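Local coordinates for protein methyltransferase 1 (Methanosarcina barkeri, PDB 2I2X) that transfers the methyl group of methanol to the cobalt of a corrinoid carried by its partner protein, in methane formation from methanol, at residues 28-42 with 109-123. Residues are numbered along the deposited sequence; the frame is centred on the assembly and turned at random.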
loop_
_atom_site.group_PDB
_atom_site.type_symbol
_atom_site.label_atom_id
_atom_site.label_comp_id
_atom_site.label_asym_id
_atom_site.label_seq_id
_atom_site.Cartn_x
_atom_site.Cartn_y
_atom_site.Cartn_z
ATOM N N ALA A 28 -25.366 11.829 -6.885
ATOM C CA ALA A 28 -24.845 11.167 -8.106
ATOM C C ALA A 28 -24.764 9.639 -7.993
ATOM O O ALA A 28 -24.763 9.089 -6.911
ATOM C CB ALA A 28 -23.474 11.721 -8.486
ATOM N N GLY A 29 -24.682 8.974 -9.132
ATOM C CA GLY A 29 -24.512 7.538 -9.202
ATOM C C GLY A 29 -25.600 6.762 -8.506
ATOM O O GLY A 29 -26.778 7.136 -8.542
ATOM N N LEU A 30 -25.190 5.685 -7.848
ATOM C CA LEU A 30 -26.127 4.767 -7.250
ATOM C C LEU A 30 -26.348 5.130 -5.803
ATOM O O LEU A 30 -25.662 4.618 -4.906
ATOM C CB LEU A 30 -25.634 3.343 -7.423
ATOM C CG LEU A 30 -25.466 2.917 -8.896
ATOM C CD1 LEU A 30 -24.666 1.636 -9.029
ATOM C CD2 LEU A 30 -26.839 2.774 -9.584
ATOM N N ASP A 31 -27.279 6.056 -5.579
ATOM C CA ASP A 31 -27.698 6.410 -4.225
ATOM C C ASP A 31 -26.564 7.065 -3.385
ATOM O O ASP A 31 -26.601 7.073 -2.158
ATOM C CB ASP A 31 -28.280 5.158 -3.550
ATOM C CG ASP A 31 -29.035 5.474 -2.298
ATOM O OD1 ASP A 31 -29.779 6.484 -2.302
ATOM O OD2 ASP A 31 -28.893 4.705 -1.305
ATOM N N LEU A 32 -25.572 7.633 -4.066
ATOM C CA LEU A 32 -24.443 8.298 -3.395
ATOM C C LEU A 32 -24.654 9.813 -3.193
ATOM O O LEU A 32 -25.268 10.501 -4.033
ATOM C CB LEU A 32 -23.129 8.077 -4.156
ATOM C CG LEU A 32 -21.873 8.390 -3.321
ATOM C CD1 LEU A 32 -21.665 7.355 -2.208
ATOM C CD2 LEU A 32 -20.596 8.555 -4.168
ATOM N N GLU A 33 -24.136 10.337 -2.088
ATOM C CA GLU A 33 -24.160 11.773 -1.880
ATOM C C GLU A 33 -22.840 12.258 -1.333
ATOM O O GLU A 33 -22.223 11.610 -0.474
ATOM C CB GLU A 33 -25.312 12.184 -0.986
ATOM C CG GLU A 33 -26.714 11.933 -1.593
ATOM C CD GLU A 33 -27.816 12.372 -0.648
ATOM O OE1 GLU A 33 -27.476 12.740 0.492
ATOM O OE2 GLU A 33 -29.015 12.363 -1.036
ATOM N N ILE A 34 -22.398 13.390 -1.878
ATOM C CA ILE A 34 -21.054 13.895 -1.632
ATOM C C ILE A 34 -21.121 15.249 -0.964
ATOM O O ILE A 34 -21.791 16.149 -1.471
ATOM C CB ILE A 34 -20.248 13.967 -2.943
ATOM C CG1 ILE A 34 -20.398 12.660 -3.706
ATOM C CG2 ILE A 34 -18.779 14.291 -2.652
ATOM C CD1 ILE A 34 -19.915 12.705 -5.114
ATOM N N GLY A 35 -20.432 15.379 0.173
ATOM C CA GLY A 35 -20.484 16.567 1.006
ATOM C C GLY A 35 -21.762 16.603 1.810
ATOM O O GLY A 35 -22.158 17.653 2.322
ATOM N N ALA A 36 -22.392 15.444 1.956
ATOM C CA ALA A 36 -23.686 15.306 2.632
ATOM C C ALA A 36 -23.644 14.807 4.099
ATOM O O ALA A 36 -24.648 14.316 4.617
ATOM C CB ALA A 36 -24.604 14.369 1.791
ATOM N N GLY A 37 -22.524 14.936 4.790
ATOM C CA GLY A 37 -22.491 14.403 6.151
ATOM C C GLY A 37 -21.721 13.080 6.247
ATOM O O GLY A 37 -21.862 12.386 7.215
ATOM N N TYR A 38 -20.927 12.726 5.224
ATOM C CA TYR A 38 -20.002 11.590 5.323
ATOM C C TYR A 38 -18.886 11.626 4.269
ATOM O O TYR A 38 -19.150 11.939 3.107
ATOM C CB TYR A 38 -20.730 10.234 5.276
ATOM C CG TYR A 38 -21.530 9.942 4.026
ATOM C CD1 TYR A 38 -22.887 10.270 3.940
ATOM C CD2 TYR A 38 -20.936 9.319 2.941
ATOM C CE1 TYR A 38 -23.630 9.976 2.785
ATOM C CE2 TYR A 38 -21.662 9.014 1.782
ATOM C CZ TYR A 38 -23.011 9.340 1.707
ATOM O OH TYR A 38 -23.714 8.979 0.559
ATOM N N THR A 39 -17.664 11.287 4.684
ATOM C CA THR A 39 -16.551 11.181 3.750
ATOM C C THR A 39 -16.658 9.880 2.960
ATOM O O THR A 39 -17.222 8.899 3.448
ATOM C CB THR A 39 -15.200 11.233 4.479
ATOM O OG1 THR A 39 -15.137 10.170 5.448
ATOM C CG2 THR A 39 -15.004 12.592 5.179
ATOM N N ILE A 40 -16.130 9.870 1.741
ATOM C CA ILE A 40 -16.213 8.686 0.878
ATOM C C ILE A 40 -14.845 8.326 0.314
ATOM O O ILE A 40 -14.141 9.208 -0.202
ATOM C CB ILE A 40 -17.130 8.916 -0.318
ATOM C CG1 ILE A 40 -18.538 9.302 0.123
ATOM C CG2 ILE A 40 -17.216 7.674 -1.159
ATOM C CD1 ILE A 40 -19.208 10.219 -0.885
ATOM N N PRO A 41 -14.459 7.029 0.398
ATOM C CA PRO A 41 -13.187 6.669 -0.239
ATOM C C PRO A 41 -13.319 6.672 -1.754
ATOM O O PRO A 41 -14.361 6.299 -2.289
ATOM C CB PRO A 41 -12.913 5.254 0.296
ATOM C CG PRO A 41 -14.281 4.693 0.603
ATOM C CD PRO A 41 -15.120 5.871 1.036
ATOM N N GLU A 42 -12.252 7.084 -2.433
ATOM C CA GLU A 42 -12.203 7.136 -3.897
ATOM C C GLU A 42 -10.946 6.388 -4.337
ATOM O O GLU A 42 -9.818 6.863 -4.135
ATOM C CB GLU A 42 -12.192 8.594 -4.401
ATOM C CG GLU A 42 -12.091 8.778 -5.959
ATOM C CD GLU A 42 -12.686 10.140 -6.511
ATOM O OE1 GLU A 42 -12.695 11.197 -5.814
ATOM O OE2 GLU A 42 -13.176 10.145 -7.662
ATOM N N MET A 109 -20.813 -2.617 -10.895
ATOM C CA MET A 109 -21.189 -1.757 -9.774
ATOM C C MET A 109 -22.659 -1.887 -9.481
ATOM O O MET A 109 -23.052 -1.901 -8.307
ATOM C CB MET A 109 -20.825 -0.280 -10.036
ATOM C CG MET A 109 -19.324 0.003 -10.065
ATOM S SD MET A 109 -18.955 1.740 -10.417
ATOM C CE MET A 109 -17.323 1.539 -11.081
ATOM N N GLU A 110 -23.468 -1.994 -10.538
ATOM C CA GLU A 110 -24.936 -2.220 -10.407
ATOM C C GLU A 110 -25.240 -3.557 -9.774
ATOM O O GLU A 110 -26.060 -3.627 -8.863
ATOM C CB GLU A 110 -25.662 -2.109 -11.742
ATOM C CG GLU A 110 -25.969 -0.663 -12.120
ATOM C CD GLU A 110 -26.021 -0.366 -13.640
ATOM O OE1 GLU A 110 -25.602 -1.177 -14.491
ATOM O OE2 GLU A 110 -26.484 0.734 -13.980
ATOM N N LYS A 111 -24.576 -4.611 -10.236
ATOM C CA LYS A 111 -24.793 -5.913 -9.649
ATOM C C LYS A 111 -24.577 -5.862 -8.105
ATOM O O LYS A 111 -25.398 -6.400 -7.350
ATOM C CB LYS A 111 -23.937 -6.989 -10.353
ATOM C CG LYS A 111 -24.101 -8.429 -9.781
ATOM C CD LYS A 111 -22.975 -9.422 -10.193
ATOM C CE LYS A 111 -22.817 -10.648 -9.198
ATOM N NZ LYS A 111 -21.751 -10.469 -8.105
ATOM N N TYR A 112 -23.511 -5.189 -7.646
ATOM C CA TYR A 112 -23.215 -5.096 -6.216
ATOM C C TYR A 112 -24.190 -4.206 -5.490
ATOM O O TYR A 112 -24.613 -4.530 -4.379
ATOM C CB TYR A 112 -21.783 -4.619 -5.948
ATOM C CG TYR A 112 -20.780 -5.729 -5.996
ATOM C CD1 TYR A 112 -20.273 -6.181 -7.222
ATOM C CD2 TYR A 112 -20.352 -6.366 -4.814
ATOM C CE1 TYR A 112 -19.365 -7.209 -7.282
ATOM C CE2 TYR A 112 -19.446 -7.415 -4.861
ATOM C CZ TYR A 112 -18.949 -7.825 -6.104
ATOM O OH TYR A 112 -18.039 -8.852 -6.176
ATOM N N HIS A 113 -24.536 -3.077 -6.104
ATOM C CA HIS A 113 -25.506 -2.170 -5.496
ATOM C C HIS A 113 -26.866 -2.879 -5.332
ATOM O O HIS A 113 -27.486 -2.767 -4.275
ATOM C CB HIS A 113 -25.624 -0.851 -6.272
ATOM C CG HIS A 113 -26.708 0.058 -5.765
ATOM N ND1 HIS A 113 -27.883 0.279 -6.460
ATOM C CD2 HIS A 113 -26.808 0.778 -4.617
ATOM C CE1 HIS A 113 -28.653 1.103 -5.766
ATOM N NE2 HIS A 113 -28.023 1.422 -4.646
ATOM N N ASP A 114 -27.300 -3.629 -6.348
ATOM C CA ASP A 114 -28.564 -4.363 -6.282
ATOM C C ASP A 114 -28.584 -5.421 -5.175
ATOM O O ASP A 114 -29.549 -5.488 -4.412
ATOM C CB ASP A 114 -28.940 -4.978 -7.636
ATOM C CG ASP A 114 -29.242 -3.921 -8.708
ATOM O OD1 ASP A 114 -29.580 -2.764 -8.361
ATOM O OD2 ASP A 114 -29.152 -4.246 -9.918
ATOM N N GLU A 115 -27.522 -6.217 -5.074
ATOM C CA GLU A 115 -27.422 -7.257 -4.044
ATOM C C GLU A 115 -27.272 -6.767 -2.617
ATOM O O GLU A 115 -27.962 -7.262 -1.719
ATOM C CB GLU A 115 -26.236 -8.147 -4.308
ATOM C CG GLU A 115 -26.591 -9.441 -4.957
ATOM C CD GLU A 115 -25.919 -10.601 -4.245
ATOM O OE1 GLU A 115 -26.513 -11.109 -3.249
ATOM O OE2 GLU A 115 -24.799 -10.983 -4.698
ATOM N N TYR A 116 -26.358 -5.819 -2.397
ATOM C CA TYR A 116 -25.995 -5.446 -1.045
ATOM C C TYR A 116 -26.461 -4.059 -0.609
ATOM O O TYR A 116 -26.429 -3.759 0.575
ATOM C CB TYR A 116 -24.478 -5.523 -0.884
ATOM C CG TYR A 116 -23.814 -6.839 -1.276
ATOM C CD1 TYR A 116 -23.732 -7.904 -0.372
ATOM C CD2 TYR A 116 -23.244 -7.003 -2.539
ATOM C CE1 TYR A 116 -23.108 -9.112 -0.726
ATOM C CE2 TYR A 116 -22.612 -8.190 -2.900
ATOM C CZ TYR A 116 -22.553 -9.246 -1.987
ATOM O OH TYR A 116 -21.933 -10.420 -2.348
ATOM N N GLY A 117 -26.861 -3.202 -1.560
ATOM C CA GLY A 117 -27.186 -1.794 -1.259
ATOM C C GLY A 117 -26.016 -0.872 -0.892
ATOM O O GLY A 117 -26.219 0.159 -0.264
ATOM N N ILE A 118 -24.790 -1.236 -1.275
ATOM C CA ILE A 118 -23.650 -0.361 -1.136
ATOM C C ILE A 118 -23.788 0.817 -2.125
ATOM O O ILE A 118 -24.117 0.616 -3.289
ATOM C CB ILE A 118 -22.316 -1.133 -1.398
ATOM C CG1 ILE A 118 -21.108 -0.203 -1.262
ATOM C CG2 ILE A 118 -22.331 -1.857 -2.766
ATOM C CD1 ILE A 118 -19.783 -0.925 -1.283
ATOM N N LYS A 119 -23.570 2.038 -1.634
ATOM C CA LYS A 119 -23.625 3.238 -2.448
ATOM C C LYS A 119 -22.308 3.404 -3.183
ATOM O O LYS A 119 -21.231 3.240 -2.600
ATOM C CB LYS A 119 -23.845 4.443 -1.547
ATOM C CG LYS A 119 -25.038 4.332 -0.608
ATOM C CD LYS A 119 -24.733 5.146 0.635
ATOM C CE LYS A 119 -25.900 5.940 1.101
ATOM N NZ LYS A 119 -27.005 5.118 1.584
ATOM N N CYS A 120 -22.376 3.717 -4.459
ATOM C CA CYS A 120 -21.160 3.972 -5.225
ATOM C C CYS A 120 -21.388 4.882 -6.435
ATOM O O CYS A 120 -22.528 5.083 -6.872
ATOM C CB CYS A 120 -20.587 2.652 -5.686
ATOM S SG CYS A 120 -21.837 1.671 -6.462
ATOM N N ALA A 121 -20.307 5.444 -6.966
ATOM C CA ALA A 121 -20.379 6.326 -8.134
ATOM C C ALA A 121 -19.110 6.115 -8.916
ATOM O O ALA A 121 -18.099 5.696 -8.365
ATOM C CB ALA A 121 -20.547 7.818 -7.723
ATOM N N LEU A 122 -19.178 6.342 -10.212
ATOM C CA LEU A 122 -18.040 6.133 -11.061
ATOM C C LEU A 122 -17.521 7.461 -11.654
ATOM O O LEU A 122 -18.253 8.223 -12.253
ATOM C CB LEU A 122 -18.399 5.121 -12.151
ATOM C CG LEU A 122 -17.327 4.880 -13.219
ATOM C CD1 LEU A 122 -16.080 4.272 -12.599
ATOM C CD2 LEU A 122 -17.859 4.041 -14.370
ATOM N N ARG A 123 -16.245 7.726 -11.479
ATOM C CA ARG A 123 -15.662 8.913 -12.023
ATOM C C ARG A 123 -14.720 8.503 -13.120
ATOM O O ARG A 123 -13.874 7.619 -12.912
ATOM C CB ARG A 123 -14.886 9.622 -10.956
ATOM C CG ARG A 123 -14.083 10.798 -11.448
ATOM C CD ARG A 123 -13.328 11.290 -10.244
ATOM N NE ARG A 123 -13.299 12.713 -10.194
ATOM C CZ ARG A 123 -13.432 13.435 -9.097
ATOM N NH1 ARG A 123 -13.603 12.887 -7.906
ATOM N NH2 ARG A 123 -13.384 14.748 -9.219
HETATM O O HOH W 1 -28.055 2.078 -1.649
#
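Gly29 CA passes so close to Ala121 CB, at 4.2 Å, that a side chain on the glycine would run into Cys120 O and the alanine methyl; its positive phi favours glycine as well. Leu30, centre of an inverse gamma turn, pairs with Cys120 in a single antiparallel hydrogen-bonded bridge: its N meets Cys120 O at 2.9 Å, while the return bond from Cys120 N is weak. With CG anti to the carbonyl carbon (chi1 -60°), the leucine reaches onto the end of helix 95-116. Its CB sits 3.8 Å from the centroid of the His113 ring, squarely over one face in a CH-pi contact, and CD1 touches both His113 CB and Cys120 SG, each at 3.8 Å. Asp31 OD2 forms a long, weak salt bridge with Lys119 NZ and takes a hydrogen bond from a water, which also bonds His113 NE2 and Gly117 O, the carbonyl just past the helix. Cutting His113 back to an alanine is likely to leave Leu30 CB without its aromatic platform and the water without one of its three partners. Leu32 splits its methyls, CD1 against Lys119 CB and CD2 3.6 Å from Ala121 CB. Tyr38 OH meets Lys119 CE at 3.8 Å, the two side chains crossing at a slant, and the same oxygen accepts a hydrogen bond from Glu33 N. Farther inside, Arg123 NH1 forms a salt bridge with Glu42 OE2 at the guanidinium edge, although the exact position of OE2 is uncertain. Arg123 NH2 also hydrogen-bonds Ser162 OG, and Glu42 OE1 Thr285 OG1. Strand 80-86 lies between strands 40-43 and 119-126 in the parallel sheet of the TIM barrel, so this ion pair spans it beside Glu84, whereas the hairpin of strands 25-28 and 32-33 rests on the junction between helix 95-116 and strand 119-126.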